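Side-chain contacts in adenine phosphoribosyltransferase (Leishmania donovani, PDB 1QB7), which probably catalyses the reaction of adenine with 5-phospho-alpha-D-ribose 1-diphosphate to give AMP and diphosphate, a step of purine salvage: residues H74-D79 / G133-G138; V141-D146 / Q159-S164. All coordinates share one frame; numbering follows the deposited sequence.

Contact 1 of 2, residues H74-D79 / G133-G138; sequences HILGFD and GSIGKG
The His74 imidazole packs over CA of Ile135, with the carbonyl O of Ser134 meeting it obliquely. The CA of Ile135 lies over one face of the ring, 4.3 Å from NE2 of His74. The carbonyl O of Ser134 is 3.5 Å from His74 NE2 and 3.6 Å from His74 CD2. In the conformer described here, one of two modelled, CG2 of Ile135 lies in van der Waals proximity to the ring, 4.4 Å from ND1 of His74. The His74 side chain starts out toward the 133-138 loop, and with CG anti to the carbonyl carbon (chi1 -62°) the ring lies beside its own backbone N. ND1 is hydrogen-bonded to a residue just beyond the segments, which helps to fix the rotation of the ring. The hydroxyl of Ser134 takes no part in meeting His74: OG is hydrogen-bonded to the carbonyl O of Arg131, a bond that ties the loop back to strand 129-131.

Strand 74-78 is an inner strand of the parallel core of the phosphoribosyltransferase fold, a Rossmann-like sheet, with strands 140-145 and 97-100 as its neighbours. The 133-138 loop, which leads into strand 140-145, packs beside the first half of strand 74-78.

One apolar contact joins the loop to the strand through Ile135. Its long branch reaches along to Leu76, with Ile135 CD1 4.4 Å from Leu76 CD2. Leu76 holds CG anti to its own N (chi1 175°), which carries the branched end off the strand to meet that methyl. Both side chains are buried and both also pack on Val141. Ser134 additionally touches Glu49 of the second subunit, so this loop also borders the dimer interface.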
ATOM      1  N   HIS A  74     -12.761  -7.577   9.631  1.00 16.10           N
ATOM      2  CA  HIS A  74     -11.413  -7.205   9.191  1.00 16.66           C
ATOM      3  C   HIS A  74     -11.294  -7.133   7.667  1.00 15.31           C
ATOM      4  O   HIS A  74     -12.011  -7.825   6.939  1.00 15.04           O
ATOM      5  CB  HIS A  74     -10.383  -8.274   9.626  1.00 16.20           C
ATOM      6  CG  HIS A  74     -10.258  -8.475  11.108  1.00 17.77           C
ATOM      7  ND1 HIS A  74     -11.147  -9.234  11.838  1.00 19.15           N
ATOM      8  CD2 HIS A  74      -9.303  -8.074  11.982  1.00 17.10           C
ATOM      9  CE1 HIS A  74     -10.746  -9.290  13.094  1.00 17.92           C
ATOM     10  NE2 HIS A  74      -9.629  -8.594  13.208  1.00 15.93           N
ATOM     11  N   ILE A  75     -10.354  -6.316   7.201  1.00 15.48           N
ATOM     12  CA  ILE A  75     -10.037  -6.202   5.773  1.00 15.19           C
ATOM     13  C   ILE A  75      -8.566  -6.655   5.711  1.00 14.82           C
ATOM     14  O   ILE A  75      -7.738  -6.181   6.492  1.00 13.45           O
ATOM     15  CB  ILE A  75     -10.096  -4.746   5.239  1.00 14.60           C
ATOM     16  CG1 ILE A  75     -11.484  -4.116   5.442  1.00 16.17           C
ATOM     17  CG2 ILE A  75      -9.674  -4.721   3.773  1.00 13.41           C
ATOM     18  CD1 ILE A  75     -12.577  -4.672   4.583  1.00 17.08           C
ATOM     19  N   LEU A  76      -8.259  -7.618   4.849  1.00 14.38           N
ATOM     20  CA  LEU A  76      -6.888  -8.109   4.706  1.00 14.55           C
ATOM     21  C   LEU A  76      -6.420  -7.805   3.286  1.00 14.03           C
ATOM     22  O   LEU A  76      -6.922  -8.384   2.323  1.00 16.11           O
ATOM     23  CB  LEU A  76      -6.813  -9.615   4.993  1.00 14.81           C
ATOM     24  CG  LEU A  76      -5.469 -10.343   4.784  1.00 15.92           C
ATOM     25  CD1 LEU A  76      -4.391  -9.804   5.710  1.00 15.65           C
ATOM     26  CD2 LEU A  76      -5.637 -11.829   5.019  1.00 16.31           C
ATOM     27  N   GLY A  77      -5.478  -6.876   3.165  1.00 13.95           N
ATOM     28  CA  GLY A  77      -4.975  -6.480   1.862  1.00 12.25           C
ATOM     29  C   GLY A  77      -3.621  -7.071   1.527  1.00 13.97           C
ATOM     30  O   GLY A  77      -2.765  -7.232   2.406  1.00 13.63           O
ATOM     31  N   PHE A  78      -3.423  -7.366   0.243  1.00 13.28           N
ATOM     32  CA  PHE A  78      -2.181  -7.963  -0.245  1.00 13.25           C
ATOM     33  C   PHE A  78      -1.122  -6.911  -0.585  1.00 14.40           C
ATOM     34  O   PHE A  78      -1.420  -5.889  -1.199  1.00 13.76           O
ATOM     35  CB  PHE A  78      -2.452  -8.823  -1.489  1.00 14.58           C
ATOM     36  CG  PHE A  78      -3.454  -9.937  -1.276  1.00 13.44           C
ATOM     37  CD1 PHE A  78      -4.054 -10.149  -0.038  1.00 14.43           C
ATOM     38  CD2 PHE A  78      -3.811 -10.765  -2.337  1.00 13.83           C
ATOM     39  CE1 PHE A  78      -4.996 -11.168   0.137  1.00 14.63           C
ATOM     40  CE2 PHE A  78      -4.748 -11.783  -2.175  1.00 13.28           C
ATOM     41  CZ  PHE A  78      -5.343 -11.984  -0.936  1.00 14.27           C
ATOM     42  N   ASP A  79       0.121  -7.194  -0.198  1.00 14.75           N
ATOM     43  CA  ASP A  79       1.262  -6.306  -0.442  1.00 14.83           C
ATOM     44  C   ASP A  79       1.599  -6.336  -1.940  1.00 14.85           C
ATOM     45  O   ASP A  79       1.823  -7.411  -2.488  1.00 16.25           O
ATOM     46  CB  ASP A  79       2.448  -6.815   0.386  1.00 14.83           C
ATOM     47  CG  ASP A  79       3.658  -5.887   0.356  1.00 16.61           C
ATOM     48  OD1 ASP A  79       3.646  -4.843  -0.316  1.00 17.89           O
ATOM     49  OD2 ASP A  79       4.643  -6.210   1.042  1.00 15.76           O
ATOM     50  N   GLY A 133      -2.335 -13.727  15.400  1.00 17.85           N
ATOM     51  CA  GLY A 133      -3.275 -13.034  16.265  1.00 18.27           C
ATOM     52  C   GLY A 133      -3.876 -11.760  15.705  1.00 18.79           C
ATOM     53  O   GLY A 133      -4.678 -11.118  16.379  1.00 19.54           O
ATOM     54  N   SER A 134      -3.467 -11.368  14.500  1.00 17.07           N
ATOM     55  CA  SER A 134      -4.007 -10.163  13.878  1.00 17.32           C
ATOM     56  C   SER A 134      -5.483 -10.410  13.540  1.00 18.62           C
ATOM     57  O   SER A 134      -6.267  -9.472  13.411  1.00 18.24           O
ATOM     58  CB  SER A 134      -3.209  -9.782  12.624  1.00 15.32           C
ATOM     59  OG  SER A 134      -3.145 -10.854  11.705  1.00 14.10           O
ATOM     60  N   ILE A 135      -5.827 -11.679  13.348  1.00 17.72           N
ATOM     61  CA  ILE A 135      -7.197 -12.091  13.081  1.00 19.51           C
ATOM     62  C   ILE A 135      -7.460 -13.230  14.045  1.00 21.70           C
ATOM     63  O   ILE A 135      -6.667 -14.165  14.150  1.00 22.48           O
ATOM     64  CB  ILE A 135      -7.432 -12.578  11.619  1.00 19.13           C
ATOM     65  CG1 ILE A 135      -6.947 -11.538  10.611  0.50 17.48           C
ATOM     66  CG2 ILE A 135      -8.865 -12.961  11.408  0.50 16.21           C
ATOM     67  CD1 ILE A 135      -6.856 -12.068   9.199  0.50 15.19           C
ATOM     68  N   GLY A 136      -8.546 -13.129  14.795  1.00 26.70           N
ATOM     69  CA  GLY A 136      -8.848 -14.169  15.756  1.00 29.07           C
ATOM     70  C   GLY A 136     -10.018 -15.041  15.373  1.00 28.26           C
ATOM     71  O   GLY A 136     -10.613 -14.878  14.306  1.00 26.37           O
ATOM     72  N   LYS A 137     -10.321 -15.989  16.251  1.00 27.89           N
ATOM     73  CA  LYS A 137     -11.434 -16.906  16.066  1.00 27.73           C
ATOM     74  C   LYS A 137     -12.710 -16.086  15.951  1.00 26.63           C
ATOM     75  O   LYS A 137     -12.903 -15.114  16.686  1.00 24.37           O
ATOM     76  CB  LYS A 137     -11.529 -17.845  17.271  1.00 30.93           C
ATOM     77  CG  LYS A 137     -12.701 -18.808  17.250  1.00 34.28           C
ATOM     78  CD  LYS A 137     -12.623 -19.734  18.452  1.00 37.61           C
ATOM     79  CE  LYS A 137     -13.763 -20.735  18.473  1.00 40.19           C
ATOM     80  NZ  LYS A 137     -13.705 -21.571  19.713  1.00 41.21           N
ATOM     81  N   GLY A 138     -13.551 -16.447  14.990  1.00 25.27           N
ATOM     82  CA  GLY A 138     -14.792 -15.726  14.804  1.00 26.82           C
ATOM     83  C   GLY A 138     -14.725 -14.542  13.856  1.00 26.20           C
ATOM     84  O   GLY A 138     -15.770 -14.012  13.477  1.00 27.65           O
TER

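Contact 2 of 2, residues V141-D146 / Q159-S164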
ATOM      1  N   VAL A 141     -13.278 -12.035   7.578  1.00 17.11           N
ATOM      2  CA  VAL A 141     -12.314 -11.277   6.798  1.00 16.11           C
ATOM      3  C   VAL A 141     -12.572 -11.083   5.317  1.00 16.87           C
ATOM      4  O   VAL A 141     -12.841 -12.036   4.588  1.00 18.48           O
ATOM      5  CB  VAL A 141     -10.916 -11.939   6.931  1.00 16.74           C
ATOM      6  CG1 VAL A 141      -9.829 -11.037   6.368  1.00 14.42           C
ATOM      7  CG2 VAL A 141     -10.639 -12.308   8.384  1.00 15.08           C
ATOM      8  N   VAL A 142     -12.446  -9.836   4.879  1.00 16.84           N
ATOM      9  CA  VAL A 142     -12.585  -9.492   3.474  1.00 15.32           C
ATOM     10  C   VAL A 142     -11.162  -9.383   2.925  1.00 16.77           C
ATOM     11  O   VAL A 142     -10.331  -8.639   3.463  1.00 16.80           O
ATOM     12  CB  VAL A 142     -13.305  -8.145   3.276  1.00 15.18           C
ATOM     13  CG1 VAL A 142     -13.260  -7.725   1.806  1.00 17.15           C
ATOM     14  CG2 VAL A 142     -14.748  -8.256   3.746  1.00 15.12           C
ATOM     15  N   LEU A 143     -10.863 -10.200   1.917  1.00 14.60           N
ATOM     16  CA  LEU A 143      -9.555 -10.210   1.257  1.00 15.29           C
ATOM     17  C   LEU A 143      -9.573  -9.249   0.067  1.00 14.97           C
ATOM     18  O   LEU A 143     -10.519  -9.253  -0.714  1.00 15.78           O
ATOM     19  CB  LEU A 143      -9.209 -11.627   0.798  1.00 16.51           C
ATOM     20  CG  LEU A 143      -8.748 -12.644   1.839  0.50 18.23           C
ATOM     21  CD1 LEU A 143      -9.789 -12.853   2.919  0.50 19.75           C
ATOM     22  CD2 LEU A 143      -8.436 -13.944   1.127  0.50 19.27           C
ATOM     23  N   ILE A 144      -8.544  -8.413  -0.064  1.00 14.10           N
ATOM     24  CA  ILE A 144      -8.507  -7.452  -1.165  1.00 12.41           C
ATOM     25  C   ILE A 144      -7.137  -7.275  -1.844  1.00 13.17           C
ATOM     26  O   ILE A 144      -6.092  -7.327  -1.202  1.00 13.94           O
ATOM     27  CB  ILE A 144      -9.082  -6.062  -0.708  1.00 11.87           C
ATOM     28  CG1 ILE A 144      -9.287  -5.125  -1.903  1.00 12.57           C
ATOM     29  CG2 ILE A 144      -8.165  -5.415   0.324  1.00 12.28           C
ATOM     30  CD1 ILE A 144     -10.143  -3.900  -1.591  1.00 12.53           C
ATOM     31  N   ASP A 145      -7.178  -7.076  -3.161  1.00 14.59           N
ATOM     32  CA  ASP A 145      -5.997  -6.864  -3.996  1.00 12.58           C
ATOM     33  C   ASP A 145      -6.554  -6.194  -5.257  1.00 14.10           C
ATOM     34  O   ASP A 145      -7.769  -6.180  -5.465  1.00 14.15           O
ATOM     35  CB  ASP A 145      -5.342  -8.212  -4.340  1.00 14.59           C
ATOM     36  CG  ASP A 145      -3.912  -8.072  -4.865  1.00 13.91           C
ATOM     37  OD1 ASP A 145      -3.341  -6.958  -4.846  1.00 14.30           O
ATOM     38  OD2 ASP A 145      -3.351  -9.102  -5.283  1.00 16.46           O
ATOM     39  N   ASP A 146      -5.693  -5.650  -6.107  1.00 12.99           N
ATOM     40  CA  ASP A 146      -6.194  -4.974  -7.300  1.00 14.26           C
ATOM     41  C   ASP A 146      -6.608  -5.891  -8.444  1.00 13.85           C
ATOM     42  O   ASP A 146      -7.686  -5.728  -9.013  1.00 14.49           O
ATOM     43  CB  ASP A 146      -5.201  -3.915  -7.791  1.00 12.49           C
ATOM     44  CG  ASP A 146      -3.935  -4.513  -8.379  1.00 14.78           C
ATOM     45  OD1 ASP A 146      -3.450  -5.552  -7.884  1.00 14.65           O
ATOM     46  OD2 ASP A 146      -3.413  -3.923  -9.342  1.00 16.38           O
ATOM     47  N   GLN A 159      -5.636 -19.592   3.204  1.00 15.61           N
ATOM     48  CA  GLN A 159      -4.936 -20.449   4.154  1.00 15.87           C
ATOM     49  C   GLN A 159      -4.691 -19.738   5.480  1.00 15.84           C
ATOM     50  O   GLN A 159      -4.919 -20.302   6.546  1.00 16.05           O
ATOM     51  CB  GLN A 159      -3.601 -20.913   3.568  1.00 16.59           C
ATOM     52  CG  GLN A 159      -3.736 -21.829   2.362  1.00 17.43           C
ATOM     53  CD  GLN A 159      -2.399 -22.171   1.731  1.00 19.96           C
ATOM     54  OE1 GLN A 159      -1.425 -21.425   1.856  1.00 17.40           O
ATOM     55  NE2 GLN A 159      -2.352 -23.297   1.025  1.00 21.02           N
ATOM     56  N   LEU A 160      -4.223 -18.495   5.398  1.00 16.93           N
ATOM     57  CA  LEU A 160      -3.923 -17.703   6.585  1.00 16.25           C
ATOM     58  C   LEU A 160      -5.164 -17.421   7.427  1.00 16.76           C
ATOM     59  O   LEU A 160      -5.111 -17.492   8.655  1.00 18.39           O
ATOM     60  CB  LEU A 160      -3.204 -16.408   6.191  1.00 16.53           C
ATOM     61  CG  LEU A 160      -1.793 -16.597   5.616  1.00 17.59           C
ATOM     62  CD1 LEU A 160      -1.301 -15.310   4.980  1.00 15.16           C
ATOM     63  CD2 LEU A 160      -0.831 -17.087   6.702  1.00 16.23           C
ATOM     64  N   VAL A 161      -6.283 -17.127   6.769  1.00 16.61           N
ATOM     65  CA  VAL A 161      -7.536 -16.862   7.476  1.00 17.03           C
ATOM     66  C   VAL A 161      -8.059 -18.150   8.133  1.00 17.66           C
ATOM     67  O   VAL A 161      -8.465 -18.136   9.291  1.00 18.05           O
ATOM     68  CB  VAL A 161      -8.607 -16.248   6.534  1.00 16.04           C
ATOM     69  CG1 VAL A 161      -9.932 -16.097   7.267  1.00 17.51           C
ATOM     70  CG2 VAL A 161      -8.147 -14.889   6.024  1.00 13.43           C
ATOM     71  N   GLU A 162      -8.010 -19.268   7.408  1.00 18.84           N
ATOM     72  CA  GLU A 162      -8.463 -20.549   7.957  1.00 22.45           C
ATOM     73  C   GLU A 162      -7.613 -20.947   9.164  1.00 20.32           C
ATOM     74  O   GLU A 162      -8.147 -21.344  10.195  1.00 21.37           O
ATOM     75  CB  GLU A 162      -8.414 -21.672   6.904  1.00 25.09           C
ATOM     76  CG  GLU A 162      -8.517 -23.088   7.452  0.50 25.31           C
ATOM     77  CD  GLU A 162      -8.403 -24.143   6.370  0.50 27.66           C
ATOM     78  OE1 GLU A 162      -7.589 -23.971   5.434  0.50 26.30           O
ATOM     79  OE2 GLU A 162      -9.131 -25.152   6.463  0.50 27.68           O
ATOM     80  N   ALA A 163      -6.293 -20.837   9.029  1.00 21.24           N
ATOM     81  CA  ALA A 163      -5.375 -21.188  10.108  1.00 21.04           C
ATOM     82  C   ALA A 163      -5.612 -20.327  11.348  1.00 22.86           C
ATOM     83  O   ALA A 163      -5.321 -20.746  12.471  1.00 24.62           O
ATOM     84  CB  ALA A 163      -3.939 -21.054   9.637  1.00 20.35           C
ATOM     85  N   SER A 164      -6.138 -19.122  11.136  1.00 21.77           N
ATOM     86  CA  SER A 164      -6.435 -18.196  12.225  1.00 20.64           C
ATOM     87  C   SER A 164      -7.767 -18.517  12.895  1.00 21.07           C
ATOM     88  O   SER A 164      -8.193 -17.818  13.819  1.00 21.63           O
ATOM     89  CB  SER A 164      -6.472 -16.768  11.695  1.00 18.98           C
ATOM     90  OG  SER A 164      -5.190 -16.369  11.268  1.00 21.08           O
TER
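Val161, which loses more surface here than any other residue of the pair of segments, sets its two methyls against two residues of strand 140-145. The valines at positions 141 and 161 reach toward each other tip to tip, with Val141 CG2 4.0 Å from Val161 CG1. The second methyl, Val161 CG2, sits beside the stem of Val141, 4.1 Å from its CB. Because Val161 CG1 is anti to N (chi1 175°), CG2 takes the place beside N, from where it also serves Leu143. That leucine and Val161 cross obliquely, Leu143 CD1 lying 4.1 Å from Val161 CG2 in the conformer described, one of two modelled.

Strand 140-145, helix 152-163 and the parallel strand 167-173 form a beta-alpha-beta crossover of the Rossmann-like core. Strand 140-145 opens the sequence that in type I phosphoribosyltransferases binds the ribose phosphate substrate, and at its far end Asp145 takes part with Thr153 in a magnesium site.

Where the helix stops, the hydroxyl of Ser164 turns back to donate to the carbonyl of Leu160, with OG 2.8 Å from O. The C=O...OG angle is 153°, and the donor is tilted 25° from the carbonyl plane.

In the fold
Following the chain from the N terminus, strand 74-78 is the first of the contact segments, and contact 1 closes a long loop of 53 residues when the chain returns at 133-138. The chain then enters strand 140-145 at once, and contact 2 closes a much shorter loop of 12 residues, against helix 152-163. The two follow in series, neither nesting nor crossing. Their centres are about 6 Å apart, and strands 74-78 and 140-145 are neighbours in the central sheet: Leu76 N lies 2.7 Å from Val142 O in a probable hydrogen bond. In the conformer described, Ile135 CG2 also packs 3.6 Å from Val141 CG2. The loop and helix 152-163 pack against these two strands, and both contacts touch the second subunit.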